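Local atomic coordinates of beta-glucosidase (Pseudoalteromonas sp., PDB entry 3F95), a protein that is the extra C-terminal beta-sandwich domain of an exo-1,3/1,4-beta-glucanase, an enzyme that probably hydrolyses beta-glucosidic bonds. Residues 100-105 and 159-164; 123-128 and 132-137; 69-74 and 166-171; 48-53 and 91-96. All coordinates share one frame; numbering follows the deposited sequence. Where two conformers were deposited one is given.

Overall arrangement
From the N terminus, 48-53 comes first and 69-74 follows; interaction 4 closes its loop at 91-96, before interaction 3 has found its partner. The segment 100-105 then opens interaction 1, whose loop contains the short helix-to-strand connection of interaction 2, from 123-128 to 132-137. Interaction 1 closes at 159-164 and interaction 3 directly after, at 166-171, on the same strand. Interactions 1 and 2 therefore nest within interaction 3, and interactions 3 and 4 cross. Interactions 1 and 3 join the two sheets of the sandwich, interaction 4 links strands along one sheet, and interaction 2 fastens the single short helix to that sheet's strand 132-137.

Interaction 1. Residues 100-105 and 159-164; sequences QGANLQ and QNLSLA
A102 presents its methyl group to the branched end of L161, with A102 CB lying 4.1 Å from L161 CD2. L161 holds CG anti to its backbone N (chi1 171°), which carries the isobutyl group off strand 161-171 toward the facing sheet. A small residue suits position 102: its CB needs no further length to meet the leucine, and both residues are buried. Around them, A102 also packs on F119, while L161 touches I156, W63 and I94, so the pair belongs to a wider apolar layer.

Toward the surface the contact becomes polar. A water accepts from Q159 N at 3.0 Å and donates to G101 O at 2.7 Å, joining the two backbones where they come near each other without pairing as strands. G101 O also receives a hydrogen bond from S158 OG, so this carbonyl is gripped twice. Glycine is called for here by the backbone itself, since in its conformation a CB would press against the carbonyl O of Q100. Beyond the water, the exposed side chains of Q100 and Q159 meet at an angle, their amide planes turned 42° apart; long, flexible polar chains fit such a solvent-facing rim. The CA atoms of Q100 and Q159 are 7.3 Å apart.

Strand 102-108 pairs with 149-158 in one sheet, whereas 161-171 belongs to the other, and residues 159 and 160 carry the chain across between them. The water bridge lies at that crossing, while apolar packing between facing sheets, as of A102 on L161, is what defines a beta-sandwich, here of the galactose-binding-like type.

Interaction 2. Residues 123-128 and 132-137; sequences SQLMAD and HTLAIP
With chi1 at -56°, H132 sets its imidazole beside its backbone N and points NE2 at D128, whose chi1 of 62° tucks the carboxylate between backbone N and carbonyl carbon. H132 NE2 donates to D128 OD1 over 2.7 Å in a nearly straight bond. It uses the syn lone pair of the carboxylate, and the two flat groups are almost coplanar. Over one face of the imidazole lies the L125 carbonyl, with L125 O 3.3 Å from H132 NE2 at too poor an angle to bond.

M126 bends at chi2 and chi3 and runs antiparallel alongside the imidazole, bringing M126 SD obliquely to 3.7 Å from H132 CD2. The same sulfur meets L134 tip to tip, 4.0 Å from L134 CD2, and L125 CD1 approaches L134 CD2 at 3.9 Å. The flexible methionine thus serves both ring and leucine, and with L125 it seats the short helix on strand 132-137, which pairs with 87-94 in the mixed sheet of the sandwich.

D128 OD1 also accepts from S130 N, fixing the carboxylate within the turn. The histidine-carboxylate pair would be expected to favour a proton on NE2 and could raise the affinity of the imidazole for a second one.

Interaction 3. Residues 69-74 and 166-171; sequences LSLSYL and ADVALT
Apolar packing carries most of this contact. L71 and V168 reach toward each other tip to tip across the interior, with L71 CD2 3.8 Å from V168 CG1. L71, whose CG swings to the side of its carbonyl carbon, supplies the longer arm, and beta-branched valine offers a broad, rigid surface close to its strand. The CA atoms of L71 and V168 remain 9.3 Å apart, a spacing that side chains alone must fill.

The two strands belong to opposite sheets of the beta-sandwich: 67-73 lies between 18-24 and 149-158, while 161-171 pairs with 87-94 in the facing sheet. The touching parts run 46° apart. On the two sides, L71 packs on L154 and V168 on L88 and L90.

A mixed contact follows further along, where the phenol end of Y73 and the L170 side chain advance on each other from their two sheets, Y73 OH lying 3.9 Å from L170 CD1. Tyrosine is long enough to span the gap although its first side-chain bond does not point straight at the other strand.

The backbone of 166-171 is irregular at D167, which has a positive phi and forms a G1 beta bulge with V168. Separately, the D167 carboxylate makes a salt bridge with K91 on the neighbouring strand.

Interaction 4. Residues 48-53 and 91-96; sequences QSVNLS and KMRIDK
The backbones of L52 and K91, on segments that do not pair directly, keep their CA atoms 9.5 Å apart, so side chains make the whole contact. L52 crosses K91 at about a right angle, placing L52 CD2 3.7 Å from K91 CD. The lysine suits this place because its aliphatic stem can carry a leucine while its amine goes on to D167. A first torsion of 179° in L52 stretches the side chain from its loop toward the lysine.

The second meeting is looser: V50 CG1 lies 4.2 Å from R93 NH2, approaching the guanidinium obliquely. R93 runs extended to a bend at chi3 (67°), which turns its head toward the valine.

Both pairs span the outer face of one sheet of the beta-sandwich, in which 45-50, 58-63, 161-171 and 87-94 lie side by side. Strand 161-171 passes beneath with small residues, A164 under V50 and R93 and A166 under L52, and W131 packs against L52, K91 and R93.

M92 and I94 point to the other side, where M126 meets them, giving the alternation of a strand with one buried face. At D95 and K96, which both face S162, the chain forms a classic beta bulge as it turns a corner, and S162 OG is hydrogen-bonded to D95 OD2.

Interaction 1. Residues 100-105 and 159-164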
loop_
_atom_site.group_PDB
_atom_site.type_symbol
_atom_site.label_atom_id
_atom_site.label_comp_id
_atom_site.label_asym_id
_atom_site.label_seq_id
_atom_site.Cartn_x
_atom_site.Cartn_y
_atom_site.Cartn_z
ATOM N N GLN A 100 8.085 -12.443 -10.877
ATOM C CA GLN A 100 9.459 -11.947 -10.722
ATOM C C GLN A 100 9.657 -11.015 -9.529
ATOM O O GLN A 100 10.622 -10.248 -9.465
ATOM C CB GLN A 100 9.952 -11.284 -12.019
ATOM C CG GLN A 100 10.069 -12.278 -13.156
ATOM C CD GLN A 100 10.169 -11.635 -14.532
ATOM O OE1 GLN A 100 10.014 -10.416 -14.692
ATOM N NE2 GLN A 100 10.414 -12.470 -15.550
ATOM N N GLY A 101 8.720 -11.074 -8.602
ATOM C CA GLY A 101 8.872 -10.450 -7.316
ATOM C C GLY A 101 8.217 -9.082 -7.255
ATOM O O GLY A 101 7.817 -8.513 -8.274
ATOM N N ALA A 102 8.154 -8.555 -6.041
ATOM C CA ALA A 102 7.569 -7.250 -5.757
ATOM C C ALA A 102 8.126 -6.726 -4.446
ATOM O O ALA A 102 8.515 -7.511 -3.584
ATOM C CB ALA A 102 6.041 -7.358 -5.677
ATOM N N ASN A 103 8.145 -5.400 -4.311
ATOM C CA ASN A 103 8.693 -4.691 -3.162
ATOM C C ASN A 103 7.566 -3.918 -2.519
ATOM O O ASN A 103 6.812 -3.221 -3.210
ATOM C CB ASN A 103 9.755 -3.696 -3.656
ATOM C CG ASN A 103 10.567 -3.050 -2.539
ATOM O OD1 ASN A 103 11.204 -2.014 -2.773
ATOM N ND2 ASN A 103 10.602 -3.664 -1.355
ATOM N N LEU A 104 7.427 -4.065 -1.206
ATOM C CA LEU A 104 6.514 -3.230 -0.422
ATOM C C LEU A 104 7.313 -2.255 0.438
ATOM O O LEU A 104 8.013 -2.669 1.363
ATOM C CB LEU A 104 5.602 -4.112 0.464
ATOM C CG LEU A 104 4.822 -3.393 1.567
ATOM C CD1 LEU A 104 3.858 -2.331 0.954
ATOM C CD2 LEU A 104 4.055 -4.417 2.443
ATOM N N GLN A 105 7.239 -0.962 0.114
ATOM C CA GLN A 105 7.956 0.050 0.883
ATOM C C GLN A 105 6.963 0.856 1.733
ATOM O O GLN A 105 5.833 1.099 1.301
ATOM C CB GLN A 105 8.807 0.935 -0.066
ATOM C CG GLN A 105 10.072 0.237 -0.571
ATOM C CD GLN A 105 10.751 0.979 -1.723
ATOM O OE1 GLN A 105 10.146 1.241 -2.769
ATOM N NE2 GLN A 105 12.031 1.284 -1.544
ATOM N N GLN A 159 6.431 -5.954 -11.764
ATOM C CA GLN A 159 6.178 -5.981 -13.214
ATOM C C GLN A 159 4.932 -6.782 -13.523
ATOM O O GLN A 159 4.312 -6.620 -14.572
ATOM C CB GLN A 159 7.354 -6.618 -13.970
ATOM C CG GLN A 159 8.666 -5.918 -13.778
ATOM C CD GLN A 159 9.807 -6.638 -14.457
ATOM O OE1 GLN A 159 10.498 -7.452 -13.838
ATOM N NE2 GLN A 159 10.009 -6.350 -15.734
ATOM N N ASN A 160 4.554 -7.682 -12.621
ATOM C CA ASN A 160 3.421 -8.540 -12.893
ATOM C C ASN A 160 2.868 -9.067 -11.572
ATOM O O ASN A 160 3.557 -9.802 -10.865
ATOM C CB ASN A 160 3.852 -9.704 -13.787
ATOM C CG ASN A 160 2.687 -10.408 -14.384
ATOM O OD1 ASN A 160 1.948 -11.111 -13.686
ATOM N ND2 ASN A 160 2.490 -10.222 -15.685
ATOM N N LEU A 161 1.632 -8.696 -11.263
ATOM C CA LEU A 161 1.115 -8.821 -9.883
ATOM C C LEU A 161 -0.346 -8.414 -9.897
ATOM O O LEU A 161 -0.733 -7.533 -10.654
ATOM C CB LEU A 161 1.851 -7.842 -8.956
ATOM C CG LEU A 161 1.365 -7.628 -7.500
ATOM C CD1 LEU A 161 1.471 -8.956 -6.694
ATOM C CD2 LEU A 161 2.229 -6.563 -6.865
ATOM N N SER A 162 -1.155 -9.085 -9.079
ATOM C CA SER A 162 -2.526 -8.658 -8.862
ATOM C C SER A 162 -2.875 -8.752 -7.374
ATOM O O SER A 162 -2.761 -9.826 -6.751
ATOM C CB SER A 162 -3.485 -9.491 -9.720
ATOM O OG SER A 162 -4.813 -9.059 -9.532
ATOM N N LEU A 163 -3.355 -7.637 -6.824
ATOM C CA LEU A 163 -3.712 -7.595 -5.418
ATOM C C LEU A 163 -4.753 -6.521 -5.199
ATOM O O LEU A 163 -5.057 -5.757 -6.100
ATOM C CB LEU A 163 -2.479 -7.349 -4.540
ATOM C CG LEU A 163 -1.621 -6.084 -4.790
ATOM C CD1 LEU A 163 -2.284 -4.770 -4.389
ATOM C CD2 LEU A 163 -0.255 -6.235 -4.132
ATOM N N ALA A 164 -5.287 -6.488 -3.988
ATOM C CA ALA A 164 -6.241 -5.453 -3.613
ATOM C C ALA A 164 -5.894 -5.002 -2.215
ATOM O O ALA A 164 -5.320 -5.765 -1.446
ATOM C CB ALA A 164 -7.625 -5.973 -3.668
HETATM O O HOH W 1 8.285 -8.082 -10.852
#

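Interaction 2. Residues 123-128 and 132-137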
loop_
_atom_site.group_PDB
_atom_site.type_symbol
_atom_site.label_atom_id
_atom_site.label_comp_id
_atom_site.label_asym_id
_atom_site.label_seq_id
_atom_site.Cartn_x
_atom_site.Cartn_y
_atom_site.Cartn_z
ATOM N N SER A 123 4.947 -14.129 1.390
ATOM C CA SER A 123 4.161 -14.703 0.284
ATOM C C SER A 123 3.355 -15.928 0.733
ATOM O O SER A 123 2.221 -16.111 0.306
ATOM C CB SER A 123 5.037 -15.046 -0.924
ATOM O OG SER A 123 6.044 -15.966 -0.536
ATOM N N GLN A 124 3.929 -16.746 1.623
ATOM C CA GLN A 124 3.239 -17.966 2.022
ATOM C C GLN A 124 1.982 -17.636 2.795
ATOM O O GLN A 124 0.942 -18.201 2.527
ATOM C CB GLN A 124 4.159 -18.933 2.765
ATOM C CG GLN A 124 5.110 -19.678 1.834
ATOM C CD GLN A 124 4.441 -20.820 1.063
ATOM O OE1 GLN A 124 3.644 -20.596 0.136
ATOM N NE2 GLN A 124 4.772 -22.062 1.445
ATOM N N LEU A 125 2.059 -16.688 3.721
ATOM C CA LEU A 125 0.865 -16.339 4.484
ATOM C C LEU A 125 -0.257 -15.714 3.629
ATOM O O LEU A 125 -1.427 -15.756 4.012
ATOM C CB LEU A 125 1.228 -15.483 5.698
ATOM C CG LEU A 125 1.822 -14.088 5.599
ATOM C CD1 LEU A 125 0.710 -13.028 5.545
ATOM C CD2 LEU A 125 2.716 -13.863 6.813
ATOM N N MET A 126 0.112 -15.156 2.468
ATOM C CA MET A 126 -0.839 -14.594 1.510
ATOM C C MET A 126 -1.339 -15.591 0.430
ATOM O O MET A 126 -2.233 -15.277 -0.366
ATOM C CB MET A 126 -0.197 -13.385 0.803
ATOM C CG MET A 126 0.255 -12.245 1.755
ATOM S SD MET A 126 -1.044 -11.579 2.816
ATOM C CE MET A 126 -2.054 -10.668 1.647
ATOM N N ALA A 127 -0.750 -16.787 0.398
ATOM C CA ALA A 127 -0.864 -17.689 -0.749
ATOM C C ALA A 127 -2.260 -18.278 -0.915
ATOM O O ALA A 127 -2.595 -18.803 -1.991
ATOM C CB ALA A 127 0.183 -18.824 -0.645
ATOM N N ASP A 128 -3.082 -18.178 0.130
ATOM C CA ASP A 128 -4.479 -18.609 0.026
ATOM C C ASP A 128 -5.342 -17.666 -0.849
ATOM O O ASP A 128 -6.503 -17.971 -1.111
ATOM C CB ASP A 128 -5.129 -18.817 1.406
ATOM C CG ASP A 128 -5.186 -17.548 2.246
ATOM O OD1 ASP A 128 -4.892 -16.453 1.720
ATOM O OD2 ASP A 128 -5.538 -17.645 3.454
ATOM N N HIS A 132 -6.195 -10.635 4.188
ATOM C CA HIS A 132 -5.528 -10.661 5.505
ATOM C C HIS A 132 -5.271 -9.248 6.001
ATOM O O HIS A 132 -4.979 -8.339 5.209
ATOM C CB HIS A 132 -4.198 -11.401 5.453
ATOM C CG HIS A 132 -4.340 -12.792 4.925
ATOM N ND1 HIS A 132 -4.791 -13.834 5.705
ATOM C CD2 HIS A 132 -4.166 -13.295 3.682
ATOM C CE1 HIS A 132 -4.866 -14.930 4.967
ATOM N NE2 HIS A 132 -4.496 -14.630 3.733
ATOM N N THR A 133 -5.393 -9.057 7.305
ATOM C CA THR A 133 -5.042 -7.791 7.911
ATOM C C THR A 133 -3.562 -7.838 8.299
ATOM O O THR A 133 -3.136 -8.678 9.104
ATOM C CB THR A 133 -5.902 -7.500 9.153
ATOM O OG1 THR A 133 -7.274 -7.579 8.783
ATOM C CG2 THR A 133 -5.609 -6.111 9.676
ATOM N N LEU A 134 -2.780 -6.941 7.702
ATOM C CA LEU A 134 -1.332 -6.901 7.920
ATOM C C LEU A 134 -0.979 -5.690 8.785
ATOM O O LEU A 134 -1.427 -4.557 8.500
ATOM C CB LEU A 134 -0.605 -6.821 6.564
ATOM C CG LEU A 134 -0.869 -7.922 5.529
ATOM C CD1 LEU A 134 -0.067 -7.640 4.238
ATOM C CD2 LEU A 134 -0.485 -9.322 6.126
ATOM N N ALA A 135 -0.226 -5.920 9.861
ATOM C CA ALA A 135 0.279 -4.836 10.697
ATOM C C ALA A 135 1.786 -4.694 10.479
ATOM O O ALA A 135 2.542 -5.645 10.627
ATOM C CB ALA A 135 -0.079 -5.046 12.206
ATOM N N ILE A 136 2.211 -3.513 10.049
ATOM C CA ILE A 136 3.614 -3.320 9.684
ATOM C C ILE A 136 4.328 -2.376 10.651
ATOM O O ILE A 136 4.133 -1.157 10.591
ATOM C CB ILE A 136 3.775 -2.811 8.220
ATOM C CG1 ILE A 136 3.081 -3.792 7.262
ATOM C CG2 ILE A 136 5.246 -2.665 7.897
ATOM C CD1 ILE A 136 2.890 -3.272 5.840
ATOM N N PRO A 137 5.154 -2.939 11.553
ATOM C CA PRO A 137 5.832 -2.056 12.506
ATOM C C PRO A 137 6.705 -1.081 11.730
ATOM O O PRO A 137 7.400 -1.479 10.790
ATOM C CB PRO A 137 6.671 -2.996 13.367
ATOM C CG PRO A 137 6.623 -4.363 12.678
ATOM C CD PRO A 137 5.471 -4.368 11.733
#

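Interaction 3. Residues 69-74 and 166-171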
loop_
_atom_site.group_PDB
_atom_site.type_symbol
_atom_site.label_atom_id
_atom_site.label_comp_id
_atom_site.label_asym_id
_atom_site.label_seq_id
_atom_site.Cartn_x
_atom_site.Cartn_y
_atom_site.Cartn_z
ATOM N N LEU A 69 2.899 1.542 -7.508
ATOM C CA LEU A 69 1.693 2.106 -6.931
ATOM C C LEU A 69 2.082 2.707 -5.592
ATOM O O LEU A 69 2.766 2.040 -4.800
ATOM C CB LEU A 69 0.684 1.004 -6.640
ATOM C CG LEU A 69 -0.523 1.508 -5.841
ATOM C CD1 LEU A 69 -1.456 2.397 -6.739
ATOM C CD2 LEU A 69 -1.237 0.363 -5.163
ATOM N N SER A 70 1.677 3.946 -5.346
ATOM C CA SER A 70 1.841 4.533 -4.011
ATOM C C SER A 70 0.521 5.046 -3.459
ATOM O O SER A 70 -0.379 5.465 -4.220
ATOM C CB SER A 70 2.848 5.697 -4.065
ATOM O OG SER A 70 4.131 5.236 -4.500
ATOM N N LEU A 71 0.398 5.003 -2.132
ATOM C CA LEU A 71 -0.582 5.796 -1.438
ATOM C C LEU A 71 0.250 6.933 -0.836
ATOM O O LEU A 71 1.133 6.699 0.008
ATOM C CB LEU A 71 -1.270 4.963 -0.347
ATOM C CG LEU A 71 -2.240 5.703 0.560
ATOM C CD1 LEU A 71 -3.394 6.308 -0.215
ATOM C CD2 LEU A 71 -2.738 4.727 1.659
ATOM N N SER A 72 -0.013 8.157 -1.281
ATOM C CA SER A 72 0.953 9.234 -1.079
ATOM C C SER A 72 0.318 10.502 -0.515
ATOM O O SER A 72 -0.873 10.740 -0.692
ATOM C CB SER A 72 1.722 9.513 -2.380
ATOM O OG SER A 72 0.914 10.205 -3.306
ATOM N N TYR A 73 1.133 11.279 0.200
ATOM C CA TYR A 73 0.706 12.547 0.767
ATOM C C TYR A 73 0.832 13.623 -0.324
ATOM O O TYR A 73 1.796 13.635 -1.090
ATOM C CB TYR A 73 1.602 12.911 1.962
ATOM C CG TYR A 73 1.467 11.984 3.160
ATOM C CD1 TYR A 73 0.526 12.237 4.152
ATOM C CD2 TYR A 73 2.298 10.879 3.309
ATOM C CE1 TYR A 73 0.402 11.401 5.259
ATOM C CE2 TYR A 73 2.181 10.045 4.421
ATOM C CZ TYR A 73 1.227 10.313 5.383
ATOM O OH TYR A 73 1.102 9.465 6.490
ATOM N N LEU A 74 -0.137 14.515 -0.402
ATOM C CA LEU A 74 -0.098 15.539 -1.447
ATOM C C LEU A 74 1.102 16.488 -1.275
ATOM O O LEU A 74 1.696 16.941 -2.260
ATOM C CB LEU A 74 -1.461 16.222 -1.595
ATOM C CG LEU A 74 -2.468 15.282 -2.312
ATOM C CD1 LEU A 74 -3.867 15.839 -2.333
ATOM C CD2 LEU A 74 -2.015 14.956 -3.738
ATOM N N ALA A 166 -7.305 -2.481 1.247
ATOM C CA ALA A 166 -8.379 -1.765 1.910
ATOM C C ALA A 166 -7.949 -1.356 3.313
ATOM O O ALA A 166 -7.012 -1.921 3.862
ATOM C CB ALA A 166 -9.616 -2.636 1.992
ATOM N N ASP A 167 -8.656 -0.385 3.887
ATOM C CA ASP A 167 -8.611 -0.131 5.328
ATOM C C ASP A 167 -7.184 0.160 5.798
ATOM O O ASP A 167 -6.614 -0.531 6.692
ATOM C CB ASP A 167 -9.204 -1.331 6.100
ATOM C CG ASP A 167 -10.725 -1.488 5.932
ATOM O OD1 ASP A 167 -11.416 -0.662 5.279
ATOM O OD2 ASP A 167 -11.253 -2.475 6.496
ATOM N N VAL A 168 -6.570 1.161 5.175
ATOM C CA VAL A 168 -5.183 1.502 5.453
ATOM C C VAL A 168 -5.146 2.585 6.500
ATOM O O VAL A 168 -5.747 3.661 6.319
ATOM C CB VAL A 168 -4.441 2.024 4.187
ATOM C CG1 VAL A 168 -2.988 2.242 4.481
ATOM C CG2 VAL A 168 -4.558 1.011 3.050
ATOM N N ALA A 169 -4.442 2.321 7.600
ATOM C CA ALA A 169 -4.370 3.324 8.673
ATOM C C ALA A 169 -3.088 3.211 9.468
ATOM O O ALA A 169 -2.528 2.109 9.578
ATOM C CB ALA A 169 -5.596 3.190 9.607
ATOM N N LEU A 170 -2.602 4.351 9.995
ATOM C CA LEU A 170 -1.532 4.327 10.987
ATOM C C LEU A 170 -2.174 4.002 12.344
ATOM O O LEU A 170 -3.240 4.520 12.656
ATOM C CB LEU A 170 -0.790 5.668 11.023
ATOM C CG LEU A 170 0.030 6.044 9.789
ATOM C CD1 LEU A 170 0.425 7.512 9.794
ATOM C CD2 LEU A 170 1.271 5.160 9.675
ATOM N N THR A 171 -1.538 3.122 13.122
ATOM C CA THR A 171 -2.077 2.722 14.410
ATOM C C THR A 171 -0.968 2.511 15.442
ATOM O O THR A 171 0.164 2.156 15.096
ATOM C CB THR A 171 -2.930 1.427 14.313
ATOM O OG1 THR A 171 -3.559 1.193 15.580
ATOM C CG2 THR A 171 -2.059 0.221 13.971
#

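Interaction 4. Residues 48-53 and 91-96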
loop_
_atom_site.group_PDB
_atom_site.type_symbol
_atom_site.label_atom_id
_atom_site.label_comp_id
_atom_site.label_asym_id
_atom_site.label_seq_id
_atom_site.Cartn_x
_atom_site.Cartn_y
_atom_site.Cartn_z
ATOM N N GLN A 48 -9.014 -0.601 -9.995
ATOM C CA GLN A 48 -10.466 -0.785 -10.023
ATOM C C GLN A 48 -10.940 -0.785 -8.573
ATOM O O GLN A 48 -10.133 -0.929 -7.663
ATOM C CB GLN A 48 -10.811 -2.163 -10.575
ATOM C CG GLN A 48 -10.688 -2.397 -12.059
ATOM C CD GLN A 48 -11.109 -3.823 -12.402
ATOM O OE1 GLN A 48 -11.901 -4.439 -11.678
ATOM N NE2 GLN A 48 -10.574 -4.358 -13.492
ATOM N N SER A 49 -12.242 -0.617 -8.334
ATOM C CA SER A 49 -12.737 -0.747 -6.976
ATOM C C SER A 49 -13.145 -2.195 -6.749
ATOM O O SER A 49 -13.562 -2.883 -7.680
ATOM C CB SER A 49 -13.912 0.186 -6.723
ATOM O OG SER A 49 -15.048 -0.272 -7.417
ATOM N N VAL A 50 -13.043 -2.635 -5.504
ATOM C CA VAL A 50 -13.496 -3.975 -5.116
ATOM C C VAL A 50 -14.311 -3.826 -3.806
ATOM O O VAL A 50 -14.244 -2.791 -3.119
ATOM C CB VAL A 50 -12.310 -4.954 -4.906
ATOM C CG1 VAL A 50 -11.506 -5.177 -6.183
ATOM C CG2 VAL A 50 -11.397 -4.508 -3.784
ATOM N N ASN A 51 -15.057 -4.864 -3.463
ATOM C CA ASN A 51 -15.957 -4.788 -2.311
ATOM C C ASN A 51 -15.469 -5.730 -1.226
ATOM O O ASN A 51 -15.311 -6.940 -1.456
ATOM C CB ASN A 51 -17.390 -5.126 -2.739
ATOM C CG ASN A 51 -17.812 -4.416 -4.025
ATOM O OD1 ASN A 51 -17.592 -3.209 -4.208
ATOM N ND2 ASN A 51 -18.406 -5.180 -4.938
ATOM N N LEU A 52 -15.166 -5.181 -0.061
ATOM C CA LEU A 52 -14.766 -6.008 1.055
ATOM C C LEU A 52 -15.872 -6.035 2.118
ATOM O O LEU A 52 -16.531 -7.051 2.283
ATOM C CB LEU A 52 -13.445 -5.532 1.622
ATOM C CG LEU A 52 -12.884 -6.295 2.833
ATOM C CD1 LEU A 52 -12.876 -7.819 2.579
ATOM C CD2 LEU A 52 -11.498 -5.800 3.147
ATOM N N SER A 53 -16.055 -4.927 2.827
ATOM C CA SER A 53 -17.098 -4.824 3.847
ATOM C C SER A 53 -18.294 -4.038 3.328
ATOM O O SER A 53 -19.410 -4.198 3.835
ATOM C CB SER A 53 -16.538 -4.175 5.116
ATOM O OG SER A 53 -15.610 -5.031 5.758
ATOM N N LYS A 91 -5.512 -3.978 5.010
ATOM C CA LYS A 91 -5.936 -5.297 4.561
ATOM C C LYS A 91 -5.449 -5.473 3.117
ATOM O O LYS A 91 -5.475 -4.526 2.323
ATOM C CB LYS A 91 -7.455 -5.453 4.666
ATOM C CG LYS A 91 -7.962 -5.288 6.126
ATOM C CD LYS A 91 -9.474 -5.459 6.222
ATOM C CE LYS A 91 -9.949 -5.342 7.696
ATOM N NZ LYS A 91 -9.704 -3.954 8.198
ATOM N N MET A 92 -4.963 -6.665 2.806
ATOM C CA MET A 92 -4.473 -6.960 1.447
ATOM C C MET A 92 -4.934 -8.351 1.041
ATOM O O MET A 92 -5.049 -9.246 1.901
ATOM C CB MET A 92 -2.952 -6.865 1.415
ATOM C CG MET A 92 -2.330 -7.110 0.030
ATOM S SD MET A 92 -0.546 -7.132 0.013
ATOM C CE MET A 92 -0.206 -5.386 0.242
ATOM N N ARG A 93 -5.210 -8.539 -0.254
ATOM C CA ARG A 93 -5.456 -9.856 -0.824
ATOM C C ARG A 93 -4.561 -9.947 -2.063
ATOM O O ARG A 93 -4.594 -9.048 -2.916
ATOM C CB ARG A 93 -6.925 -9.972 -1.235
ATOM C CG ARG A 93 -7.288 -11.259 -1.960
ATOM C CD ARG A 93 -8.772 -11.278 -2.337
ATOM N NE ARG A 93 -9.041 -10.243 -3.344
ATOM C CZ ARG A 93 -10.243 -9.837 -3.743
ATOM N NH1 ARG A 93 -11.349 -10.367 -3.231
ATOM N NH2 ARG A 93 -10.339 -8.885 -4.668
ATOM N N ILE A 94 -3.753 -10.991 -2.171
ATOM C CA ILE A 94 -2.911 -11.131 -3.361
ATOM C C ILE A 94 -3.521 -12.235 -4.204
ATOM O O ILE A 94 -3.368 -13.416 -3.880
ATOM C CB ILE A 94 -1.446 -11.427 -2.996
ATOM C CG1 ILE A 94 -0.903 -10.297 -2.092
ATOM C CG2 ILE A 94 -0.564 -11.610 -4.289
ATOM C CD1 ILE A 94 0.568 -10.528 -1.683
ATOM N N ASP A 95 -4.242 -11.851 -5.257
ATOM C CA ASP A 95 -4.885 -12.862 -6.106
ATOM C C ASP A 95 -3.989 -13.429 -7.202
ATOM O O ASP A 95 -4.211 -14.539 -7.674
ATOM C CB ASP A 95 -6.207 -12.366 -6.656
ATOM C CG ASP A 95 -6.046 -11.116 -7.462
ATOM O OD1 ASP A 95 -5.628 -10.085 -6.889
ATOM O OD2 ASP A 95 -6.350 -11.158 -8.667
ATOM N N LYS A 96 -2.946 -12.698 -7.577
ATOM C CA LYS A 96 -1.908 -13.311 -8.397
ATOM C C LYS A 96 -0.549 -12.879 -7.905
ATOM O O LYS A 96 -0.201 -11.700 -8.002
ATOM C CB LYS A 96 -2.088 -12.993 -9.890
ATOM C CG LYS A 96 -0.996 -13.623 -10.767
ATOM C CD LYS A 96 -1.187 -13.345 -12.255
ATOM C CE LYS A 96 -0.865 -11.907 -12.605
ATOM N NZ LYS A 96 -0.718 -11.681 -14.074
#